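Local structure of uncharacterized protein (Vanderwaltozyma polyspora, 5THE) at residues 95-100 with 122-126; 185-191 with 214-220. The protein probably binds guide RNA as a budding-yeast Argonaute, this chain being its C-terminal lobe, which carries the Piwi domain. One frame throughout, in Å; residues are numbered along the deposited sequence.

Contact 1 (95-100 with 122-126)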
ATOM      1  N   MET A  95     -24.784  24.493   0.364  1.00 36.60           N
ATOM      2  CA  MET A  95     -23.530  23.759   0.218  1.00 39.91           C
ATOM      3  C   MET A  95     -22.329  24.670   0.410  1.00 39.81           C
ATOM      4  O   MET A  95     -21.324  24.265   1.007  1.00 35.45           O
ATOM      5  CB  MET A  95     -23.469  23.084  -1.156  1.00 35.35           C
ATOM      6  CG  MET A  95     -22.214  22.242  -1.397  1.00 32.02           C
ATOM      7  SD  MET A  95     -20.791  23.236  -1.909  1.00 36.65           S
ATOM      8  CE  MET A  95     -21.190  23.579  -3.624  1.00 33.49           C
ATOM      9  N   GLU A  96     -22.406  25.892  -0.120  1.00 45.75           N
ATOM     10  CA  GLU A  96     -21.245  26.772  -0.120  1.00 41.66           C
ATOM     11  C   GLU A  96     -20.737  27.009   1.297  1.00 36.65           C
ATOM     12  O   GLU A  96     -19.552  26.805   1.582  1.00 27.54           O
ATOM     13  CB  GLU A  96     -21.592  28.092  -0.798  1.00 44.45           C
ATOM     14  CG  GLU A  96     -20.443  29.081  -0.795  1.00 57.54           C
ATOM     15  CD  GLU A  96     -20.879  30.481  -1.182  1.00 67.16           C
ATOM     16  OE1 GLU A  96     -21.861  30.614  -1.948  1.00 69.10           O
ATOM     17  OE2 GLU A  96     -20.236  31.446  -0.714  1.00 70.87           O
ATOM     18  N   SER A  97     -21.626  27.418   2.207  1.00 34.28           N
ATOM     19  CA  SER A  97     -21.191  27.668   3.581  1.00 40.36           C
ATOM     20  C   SER A  97     -20.972  26.367   4.344  1.00 26.91           C
ATOM     21  O   SER A  97     -20.106  26.301   5.221  1.00 25.23           O
ATOM     22  CB  SER A  97     -22.197  28.567   4.313  1.00 37.78           C
ATOM     23  OG  SER A  97     -23.491  28.000   4.296  1.00 52.57           O
ATOM     24  N   GLU A  98     -21.720  25.316   4.013  1.00 23.41           N
ATOM     25  CA  GLU A  98     -21.448  24.029   4.637  1.00 28.28           C
ATOM     26  C   GLU A  98     -20.058  23.525   4.273  1.00 24.86           C
ATOM     27  O   GLU A  98     -19.349  22.972   5.122  1.00 28.21           O
ATOM     28  CB  GLU A  98     -22.523  23.016   4.256  1.00 32.97           C
ATOM     29  CG  GLU A  98     -23.732  23.063   5.186  1.00 37.54           C
ATOM     30  CD  GLU A  98     -24.850  22.118   4.770  1.00 50.14           C
ATOM     31  OE1 GLU A  98     -24.645  21.305   3.843  1.00 50.15           O
ATOM     32  OE2 GLU A  98     -25.940  22.197   5.375  1.00 59.74           O
ATOM     33  N   LEU A  99     -19.634  23.743   3.031  1.00 28.17           N
ATOM     34  CA  LEU A  99     -18.292  23.332   2.638  1.00 27.18           C
ATOM     35  C   LEU A  99     -17.228  24.191   3.314  1.00 26.11           C
ATOM     36  O   LEU A  99     -16.204  23.668   3.747  1.00 22.97           O
ATOM     37  CB  LEU A  99     -18.150  23.375   1.118  1.00 25.26           C
ATOM     38  CG  LEU A  99     -16.798  22.981   0.520  1.00 28.53           C
ATOM     39  CD1 LEU A  99     -16.347  21.611   1.037  1.00 26.89           C
ATOM     40  CD2 LEU A  99     -16.903  22.987  -1.014  1.00 25.30           C
ATOM     41  N   ASP A 100     -17.453  25.508   3.419  1.00 24.69           N
ATOM     42  CA  ASP A 100     -16.545  26.364   4.182  1.00 26.98           C
ATOM     43  C   ASP A 100     -16.403  25.881   5.618  1.00 28.26           C
ATOM     44  O   ASP A 100     -15.290  25.816   6.166  1.00 27.18           O
ATOM     45  CB  ASP A 100     -17.048  27.804   4.172  1.00 34.66           C
ATOM     46  CG  ASP A 100     -16.910  28.443   2.823  1.00 38.71           C
ATOM     47  OD1 ASP A 100     -15.925  28.116   2.126  1.00 42.42           O
ATOM     48  OD2 ASP A 100     -17.783  29.255   2.451  1.00 41.27           O
ATOM     49  N   LYS A 122     -11.122  30.292  -1.300  1.00 38.42           N
ATOM     50  CA  LYS A 122     -12.532  29.952  -1.435  1.00 34.94           C
ATOM     51  C   LYS A 122     -12.699  28.663  -2.244  1.00 37.11           C
ATOM     52  O   LYS A 122     -12.020  28.475  -3.262  1.00 35.69           O
ATOM     53  CB  LYS A 122     -13.281  31.097  -2.122  1.00 41.55           C
ATOM     54  CG  LYS A 122     -14.786  30.929  -2.169  1.00 47.50           C
ATOM     55  CD  LYS A 122     -15.390  31.006  -0.764  1.00 53.70           C
ATOM     56  CE  LYS A 122     -16.908  30.822  -0.803  1.00 57.39           C
ATOM     57  NZ  LYS A 122     -17.528  30.813   0.555  1.00 55.26           N
ATOM     58  N   PRO A 123     -13.587  27.756  -1.825  1.00 33.65           N
ATOM     59  CA  PRO A 123     -13.866  26.561  -2.634  1.00 37.56           C
ATOM     60  C   PRO A 123     -14.376  26.909  -4.026  1.00 38.01           C
ATOM     61  O   PRO A 123     -15.107  27.882  -4.229  1.00 36.75           O
ATOM     62  CB  PRO A 123     -14.942  25.828  -1.821  1.00 34.77           C
ATOM     63  CG  PRO A 123     -14.660  26.226  -0.409  1.00 33.82           C
ATOM     64  CD  PRO A 123     -14.202  27.675  -0.490  1.00 33.55           C
ATOM     65  N   ILE A 124     -13.999  26.081  -4.991  1.00 38.38           N
ATOM     66  CA  ILE A 124     -14.319  26.307  -6.395  1.00 33.53           C
ATOM     67  C   ILE A 124     -15.308  25.249  -6.852  1.00 31.82           C
ATOM     68  O   ILE A 124     -15.100  24.051  -6.623  1.00 31.55           O
ATOM     69  CB  ILE A 124     -13.054  26.284  -7.260  1.00 32.93           C
ATOM     70  CG1 ILE A 124     -12.160  27.464  -6.880  1.00 37.74           C
ATOM     71  CG2 ILE A 124     -13.428  26.270  -8.733  1.00 32.52           C
ATOM     72  CD1 ILE A 124     -10.828  27.423  -7.545  1.00 45.72           C
ATOM     73  N   LEU A 125     -16.373  25.691  -7.509  1.00 29.66           N
ATOM     74  CA  LEU A 125     -17.413  24.811  -8.013  1.00 31.58           C
ATOM     75  C   LEU A 125     -17.157  24.515  -9.484  1.00 31.21           C
ATOM     76  O   LEU A 125     -16.967  25.435 -10.285  1.00 38.26           O
ATOM     77  CB  LEU A 125     -18.795  25.444  -7.825  1.00 28.71           C
ATOM     78  CG  LEU A 125     -19.971  24.662  -8.424  1.00 33.79           C
ATOM     79  CD1 LEU A 125     -20.113  23.313  -7.753  1.00 31.07           C
ATOM     80  CD2 LEU A 125     -21.286  25.442  -8.295  1.00 30.66           C
ATOM     81  N   ILE A 126     -17.144  23.234  -9.835  1.00 28.41           N
ATOM     82  CA  ILE A 126     -16.985  22.800 -11.221  1.00 28.57           C
ATOM     83  C   ILE A 126     -18.206  21.984 -11.624  1.00 30.41           C
ATOM     84  O   ILE A 126     -18.469  20.915 -11.052  1.00 29.61           O
ATOM     85  CB  ILE A 126     -15.690  22.000 -11.419  1.00 30.53           C
ATOM     86  CG1 ILE A 126     -14.486  22.928 -11.235  1.00 31.61           C
ATOM     87  CG2 ILE A 126     -15.693  21.314 -12.778  1.00 23.11           C
ATOM     88  CD1 ILE A 126     -13.253  22.496 -11.961  1.00 38.73           C
TER
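K122 reaches across to the helix and plants its amine between E96 and D100, two acids one helical turn apart. Its chain leaves the backbone with CG anti to N (chi1 -173°), bends once at chi2 (67°) and then runs straight. The contacts with 95-100 begin at CD, which comes within 4.1 Å of D100 OD1, and CE lies 3.4 Å from E96 OE2. The amine closes a salt-bridge network: NZ bonds E96 OE2 at 3.1 Å on its anti lone pair, and it meets D100 OD2 at a modelled 2.5 Å, a doubtfully short length. Both acids cross the lysine chain at about a right angle. Two carboxylates around one amine would probably help to keep K122 charged.

D100 has a second task. Its OD1 rests against the P123 ring, 3.2 Å from CD, while OD2 faces the lysine. An alanine at this position is likely to leave K122 with E96 as its one acidic partner across the contact and to take away the group that packs on P123 CD and CG. Next to the charged pairs the contact is apolar. L99 CD2 packs on P123 CB at 3.5 Å, the two side chains sliding past each other in opposite directions, and M95 CE makes a looser approach to L125 CD1 at 4.3 Å.

This partly buried contact packs helix 95-111 on the loop K122-P123 and on L125 of strand 124-127, in what is probably the MID domain. That strand pairs through I124 and I126 with strand 77-85, whose R80 also bonds K122 O and whose F83 touches both M95 and L125. F223 of helix 220-223 meets L99, while helix 169-179 meets I124 and I126.

Contact 2 (185-191 with 214-220). With nucleotides of chain B.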
ATOM      1  N   THR A 185       0.244  23.939  -2.981  1.00 29.84           N
ATOM      2  CA  THR A 185      -1.203  23.791  -2.921  1.00 31.55           C
ATOM      3  C   THR A 185      -1.599  22.325  -3.052  1.00 31.00           C
ATOM      4  O   THR A 185      -1.171  21.628  -3.981  1.00 30.81           O
ATOM      5  CB  THR A 185      -1.889  24.639  -3.996  1.00 33.82           C
ATOM      6  OG1 THR A 185      -1.807  26.015  -3.620  1.00 35.43           O
ATOM      7  CG2 THR A 185      -3.348  24.262  -4.115  1.00 33.58           C
ATOM      8  N   TYR A 186      -2.405  21.869  -2.100  1.00 27.92           N
ATOM      9  CA  TYR A 186      -2.978  20.535  -2.093  1.00 27.09           C
ATOM     10  C   TYR A 186      -4.430  20.660  -2.506  1.00 27.03           C
ATOM     11  O   TYR A 186      -5.158  21.499  -1.963  1.00 24.16           O
ATOM     12  CB  TYR A 186      -2.870  19.904  -0.698  1.00 23.77           C
ATOM     13  CG  TYR A 186      -3.067  18.409  -0.708  1.00 27.09           C
ATOM     14  CD1 TYR A 186      -4.340  17.858  -0.845  1.00 23.97           C
ATOM     15  CD2 TYR A 186      -1.979  17.546  -0.601  1.00 28.68           C
ATOM     16  CE1 TYR A 186      -4.527  16.494  -0.870  1.00 26.21           C
ATOM     17  CE2 TYR A 186      -2.152  16.174  -0.621  1.00 28.84           C
ATOM     18  CZ  TYR A 186      -3.428  15.655  -0.757  1.00 31.39           C
ATOM     19  OH  TYR A 186      -3.618  14.303  -0.783  1.00 30.30           O
ATOM     20  N   ILE A 187      -4.852  19.852  -3.473  1.00 28.84           N
ATOM     21  CA  ILE A 187      -6.218  19.919  -3.969  1.00 20.98           C
ATOM     22  C   ILE A 187      -7.085  18.915  -3.227  1.00 23.98           C
ATOM     23  O   ILE A 187      -6.732  17.738  -3.121  1.00 28.46           O
ATOM     24  CB  ILE A 187      -6.277  19.653  -5.477  1.00 21.71           C
ATOM     25  CG1 ILE A 187      -5.621  20.787  -6.248  1.00 21.45           C
ATOM     26  CG2 ILE A 187      -7.736  19.489  -5.908  1.00 23.88           C
ATOM     27  CD1 ILE A 187      -5.290  20.382  -7.644  1.00 30.61           C
ATOM     28  N   LEU A 188      -8.241  19.366  -2.755  1.00 21.36           N
ATOM     29  CA  LEU A 188      -9.260  18.478  -2.199  1.00 22.99           C
ATOM     30  C   LEU A 188     -10.455  18.475  -3.145  1.00 23.20           C
ATOM     31  O   LEU A 188     -11.201  19.455  -3.223  1.00 26.60           O
ATOM     32  CB  LEU A 188      -9.662  18.915  -0.792  1.00 25.49           C
ATOM     33  CG  LEU A 188     -10.786  18.098  -0.156  1.00 29.78           C
ATOM     34  CD1 LEU A 188     -10.403  16.610  -0.070  1.00 28.72           C
ATOM     35  CD2 LEU A 188     -11.143  18.671   1.218  1.00 31.89           C
ATOM     36  N   TYR A 189     -10.620  17.395  -3.892  1.00 21.35           N
ATOM     37  CA  TYR A 189     -11.809  17.243  -4.713  1.00 22.43           C
ATOM     38  C   TYR A 189     -12.956  16.775  -3.821  1.00 26.60           C
ATOM     39  O   TYR A 189     -12.848  15.739  -3.154  1.00 26.12           O
ATOM     40  CB  TYR A 189     -11.558  16.249  -5.841  1.00 21.04           C
ATOM     41  CG  TYR A 189     -10.632  16.749  -6.919  1.00 19.77           C
ATOM     42  CD1 TYR A 189     -10.950  17.886  -7.662  1.00 16.40           C
ATOM     43  CD2 TYR A 189      -9.461  16.057  -7.239  1.00 20.17           C
ATOM     44  CE1 TYR A 189     -10.115  18.336  -8.661  1.00 19.68           C
ATOM     45  CE2 TYR A 189      -8.614  16.511  -8.243  1.00 23.17           C
ATOM     46  CZ  TYR A 189      -8.948  17.652  -8.952  1.00 23.50           C
ATOM     47  OH  TYR A 189      -8.120  18.116  -9.953  1.00 26.51           O
ATOM     48  N   VAL A 190     -14.040  17.546  -3.792  1.00 25.97           N
ATOM     49  CA  VAL A 190     -15.226  17.214  -3.008  1.00 27.59           C
ATOM     50  C   VAL A 190     -16.295  16.763  -3.992  1.00 26.03           C
ATOM     51  O   VAL A 190     -16.831  17.578  -4.756  1.00 26.22           O
ATOM     52  CB  VAL A 190     -15.703  18.404  -2.167  1.00 24.51           C
ATOM     53  CG1 VAL A 190     -16.950  18.046  -1.369  1.00 23.93           C
ATOM     54  CG2 VAL A 190     -14.576  18.860  -1.219  1.00 24.09           C
ATOM     55  N   LEU A 191     -16.604  15.469  -3.987  1.00 19.52           N
ATOM     56  CA  LEU A 191     -17.497  14.895  -4.995  1.00 26.57           C
ATOM     57  C   LEU A 191     -18.941  14.987  -4.532  1.00 25.01           C
ATOM     58  O   LEU A 191     -19.277  14.512  -3.444  1.00 30.67           O
ATOM     59  CB  LEU A 191     -17.145  13.434  -5.277  1.00 23.82           C
ATOM     60  CG  LEU A 191     -15.660  13.166  -5.482  1.00 30.84           C
ATOM     61  CD1 LEU A 191     -15.425  11.686  -5.669  1.00 28.02           C
ATOM     62  CD2 LEU A 191     -15.127  13.956  -6.668  1.00 35.64           C
ATOM     63  N   LEU A 214      -0.690  17.181  -6.352  1.00 25.12           N
ATOM     64  CA  LEU A 214      -1.170  16.445  -5.188  1.00 27.40           C
ATOM     65  C   LEU A 214      -2.661  16.694  -4.990  1.00 27.31           C
ATOM     66  O   LEU A 214      -3.122  17.836  -5.033  1.00 28.39           O
ATOM     67  CB  LEU A 214      -0.396  16.875  -3.939  1.00 24.43           C
ATOM     68  CG  LEU A 214       1.099  16.557  -3.896  1.00 28.38           C
ATOM     69  CD1 LEU A 214       1.619  16.866  -2.501  1.00 29.05           C
ATOM     70  CD2 LEU A 214       1.377  15.085  -4.268  1.00 22.71           C
ATOM     71  N   ASN A 215      -3.416  15.625  -4.753  1.00 26.23           N
ATOM     72  CA  ASN A 215      -4.850  15.783  -4.589  1.00 24.72           C
ATOM     73  C   ASN A 215      -5.409  14.575  -3.856  1.00 26.64           C
ATOM     74  O   ASN A 215      -4.889  13.466  -3.977  1.00 23.78           O
ATOM     75  CB  ASN A 215      -5.562  15.938  -5.948  1.00 19.76           C
ATOM     76  CG  ASN A 215      -5.548  14.651  -6.766  1.00 22.91           C
ATOM     77  OD1 ASN A 215      -6.559  13.943  -6.854  1.00 25.26           O
ATOM     78  ND2 ASN A 215      -4.391  14.327  -7.351  1.00 20.20           N
ATOM     79  N   SER A 216      -6.498  14.804  -3.131  1.00 19.60           N
ATOM     80  CA  SER A 216      -7.318  13.741  -2.579  1.00 21.69           C
ATOM     81  C   SER A 216      -8.775  14.022  -2.920  1.00 23.34           C
ATOM     82  O   SER A 216      -9.190  15.177  -3.062  1.00 26.80           O
ATOM     83  CB  SER A 216      -7.168  13.621  -1.043  1.00 19.24           C
ATOM     84  OG  SER A 216      -5.815  13.428  -0.665  1.00 26.87           O
ATOM     85  N   CYS A 217      -9.544  12.956  -3.043  1.00 23.51           N
ATOM     86  CA  CYS A 217     -10.980  13.058  -3.206  1.00 24.05           C
ATOM     87  C   CYS A 217     -11.695  12.724  -1.911  1.00 24.14           C
ATOM     88  O   CYS A 217     -11.240  11.918  -1.098  1.00 23.70           O
ATOM     89  CB  CYS A 217     -11.488  12.119  -4.296  1.00 26.73           C
ATOM     90  SG  CYS A 217     -10.850  12.558  -5.883  1.00 28.31           S
ATOM     91  N   VAL A 218     -12.877  13.290  -1.781  1.00 23.35           N
ATOM     92  CA  VAL A 218     -13.697  13.091  -0.606  1.00 21.65           C
ATOM     93  C   VAL A 218     -15.142  13.113  -1.097  1.00 27.77           C
ATOM     94  O   VAL A 218     -15.490  13.941  -1.943  1.00 24.96           O
ATOM     95  CB  VAL A 218     -13.317  14.203   0.398  1.00 30.80           C
ATOM     96  CG1 VAL A 218     -14.272  15.373   0.416  1.00 29.43           C
ATOM     97  CG2 VAL A 218     -12.910  13.664   1.728  1.00 31.13           C
ATOM     98  N   VAL A 219     -15.955  12.138  -0.677  1.00 28.40           N
ATOM     99  CA  VAL A 219     -17.379  12.158  -1.011  1.00 25.63           C
ATOM    100  C   VAL A 219     -18.064  13.133  -0.064  1.00 21.85           C
ATOM    101  O   VAL A 219     -17.919  13.033   1.163  1.00 20.89           O
ATOM    102  CB  VAL A 219     -18.001  10.748  -0.925  1.00 23.28           C
ATOM    103  CG1 VAL A 219     -19.514  10.787  -1.200  1.00 22.89           C
ATOM    104  CG2 VAL A 219     -17.334   9.817  -1.918  1.00 26.53           C
ATOM    105  N   TRP A 220     -18.789  14.089  -0.644  1.00 23.89           N
ATOM    106  CA  TRP A 220     -19.368  15.190   0.119  1.00 23.78           C
ATOM    107  C   TRP A 220     -20.298  14.703   1.226  1.00 24.86           C
ATOM    108  O   TRP A 220     -20.274  15.240   2.338  1.00 22.80           O
ATOM    109  CB  TRP A 220     -20.121  16.124  -0.833  1.00 24.26           C
ATOM    110  CG  TRP A 220     -20.841  17.278  -0.178  1.00 25.89           C
ATOM    111  CD1 TRP A 220     -22.127  17.668  -0.416  1.00 30.87           C
ATOM    112  CD2 TRP A 220     -20.329  18.181   0.823  1.00 26.74           C
ATOM    113  NE1 TRP A 220     -22.445  18.759   0.351  1.00 31.08           N
ATOM    114  CE2 TRP A 220     -21.362  19.098   1.120  1.00 30.50           C
ATOM    115  CE3 TRP A 220     -19.104  18.311   1.484  1.00 28.29           C
ATOM    116  CZ2 TRP A 220     -21.208  20.129   2.053  1.00 22.33           C
ATOM    117  CZ3 TRP A 220     -18.956  19.336   2.425  1.00 27.84           C
ATOM    118  CH2 TRP A 220     -20.003  20.233   2.692  1.00 24.48           C
TER
ATOM    119  OP3   U B   1      -7.887   8.301  -3.745  1.00 28.67           O
ATOM    120  P     U B   1      -8.444   9.419  -2.960  1.00 26.12           P
ATOM    121  OP1   U B   1      -8.072  10.707  -3.596  1.00 27.64           O
ATOM    122  OP2   U B   1      -8.103   9.237  -1.540  1.00 26.89           O
ATOM    123  O5'   U B   1     -10.016   9.348  -3.089  1.00 24.30           O
ATOM    124  C5'   U B   1     -10.789   8.477  -2.276  1.00 20.42           C
ATOM    125  C4'   U B   1     -12.212   8.945  -2.271  1.00 24.69           C
ATOM    126  O4'   U B   1     -12.756   8.858  -3.621  1.00 21.82           O
ATOM    127  C3'   U B   1     -13.159   8.172  -1.365  1.00 24.45           C
ATOM    128  O3'   U B   1     -14.032   9.097  -0.716  1.00 24.54           O
ATOM    129  C2'   U B   1     -13.940   7.287  -2.340  1.00 22.96           C
ATOM    130  O2'   U B   1     -15.234   6.930  -1.904  1.00 25.30           O
ATOM    131  C1'   U B   1     -13.988   8.159  -3.596  1.00 22.35           C
ATOM    132  N1    U B   1     -14.111   7.379  -4.844  1.00 24.87           N
ATOM    133  C2    U B   1     -15.177   7.641  -5.668  1.00 30.37           C
ATOM    134  O2    U B   1     -15.984   8.506  -5.404  1.00 31.46           O
ATOM    135  N3    U B   1     -15.260   6.875  -6.808  1.00 32.54           N
ATOM    136  C4    U B   1     -14.377   5.883  -7.194  1.00 36.28           C
ATOM    137  O4    U B   1     -14.566   5.278  -8.254  1.00 41.56           O
ATOM    138  C5    U B   1     -13.299   5.654  -6.281  1.00 28.72           C
ATOM    139  C6    U B   1     -13.212   6.386  -5.163  1.00 25.99           C
ATOM    140  P     A B   2     -14.646   8.746   0.727  1.00 23.97           P
ATOM    141  OP1   A B   2     -15.474   7.527   0.547  1.00 22.21           O
ATOM    142  OP2   A B   2     -15.238  10.008   1.273  1.00 22.82           O
ATOM    143  O5'   A B   2     -13.382   8.354   1.610  1.00 26.10           O
ATOM    144  C5'   A B   2     -12.229   9.198   1.665  1.00 21.25           C
ATOM    145  C4'   A B   2     -11.392   8.887   2.872  1.00 23.35           C
ATOM    146  O4'   A B   2     -12.111   9.278   4.062  1.00 25.60           O
ATOM    147  C3'   A B   2     -11.092   7.418   3.107  1.00 24.36           C
ATOM    148  O3'   A B   2     -10.034   6.957   2.318  1.00 25.47           O
ATOM    149  C2'   A B   2     -10.807   7.377   4.601  1.00 22.95           C
ATOM    150  O2'   A B   2      -9.529   7.935   4.872  1.00 22.42           O
ATOM    151  C1'   A B   2     -11.855   8.357   5.107  1.00 25.10           C
ATOM    152  N9    A B   2     -13.146   7.716   5.427  1.00 23.09           N
ATOM    153  C8    A B   2     -14.178   7.465   4.556  1.00 18.41           C
ATOM    154  N7    A B   2     -15.229   6.933   5.112  1.00 27.37           N
ATOM    155  C5    A B   2     -14.869   6.857   6.454  1.00 32.83           C
ATOM    156  C6    A B   2     -15.562   6.382   7.563  1.00 46.01           C
ATOM    157  N6    A B   2     -16.799   5.895   7.447  1.00 47.84           N
ATOM    158  N1    A B   2     -14.932   6.424   8.768  1.00 50.28           N
ATOM    159  C2    A B   2     -13.685   6.926   8.816  1.00 48.70           C
ATOM    160  N3    A B   2     -12.919   7.407   7.825  1.00 31.22           N
ATOM    161  C4    A B   2     -13.586   7.331   6.668  1.00 22.37           C
TER
HETATM  162  O   HOH W   1      -1.999  20.223  -5.817  1.00 26.09           O
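I187 and N215 start a parallel ladder in which strand 185-191 runs beside 215-219, their axes 4.6 Å apart. The tight part is the backbone: L214 O takes I187 N, I187 O takes S216 N, S216 O takes Y189 N, Y189 O takes V218 N, V218 O takes L191 N at 2.8 Å, and L191 O finally takes W220 N at the start of the next helix. On the face of L188, V190 and V218, V190 CG2 lies side by side with V218 CG1, and V190 CG1 presses on W220 CE3 at 3.6 Å. On the other face, I187 CG2 sits 3.7 Å above the centre of the Y189 ring, while N215 OD1 comes to its edge with the amide plane turned 67° from it. K204 bonds that same OD1, and T207 holds Y189 OH. Y186 has CG anti to its backbone N (chi1 -163°), which swings the ring across to L214 CB and its hydroxyl to S216 OG, a bond modelled too short to be trusted.

The looser spot is T185, where a water bridges T185 O and L214 O.

Along its other edge strand 215-219 meets RNA. C217 N bonds OP1 of U1 of chain B at 2.7 Å, and V219 N bonds OP2 of A2 of chain B at 3.0 Å. Gripping the first phosphates of the RNA in this way is consistent with the guide 5'-end pocket of an Argonaute MID domain.

Helix 197-210 connects the two strands as a beta-alpha-beta unit and lies on the face of Y189, L191 and C217. Strand 77-85 pairs with 185-191 through Y186, L188 and V190; helix 228-241 covers Y186, S216 and V218.

Overall arrangement
Contact 2 lies in the core and contact 1 nearer the surface, their centres about 12 Å apart. Both reach the parallel sheet around strand 77-85, which pairs with strand 124-127 as well as with 185-191. Their chemistry follows their place: contact 1 lays a helix against the loop leading into a strand of that sheet, with charged groups beside a small apolar patch, whereas contact 2 relies on a regular backbone ladder and buried side chains, its outer edge given over to RNA. W220 joins them directly, its CH2 packing 3.5 Å from L99 CA, and L99 CD1 also reaches V190 CG2. Helix 95-111 thus bridges the two.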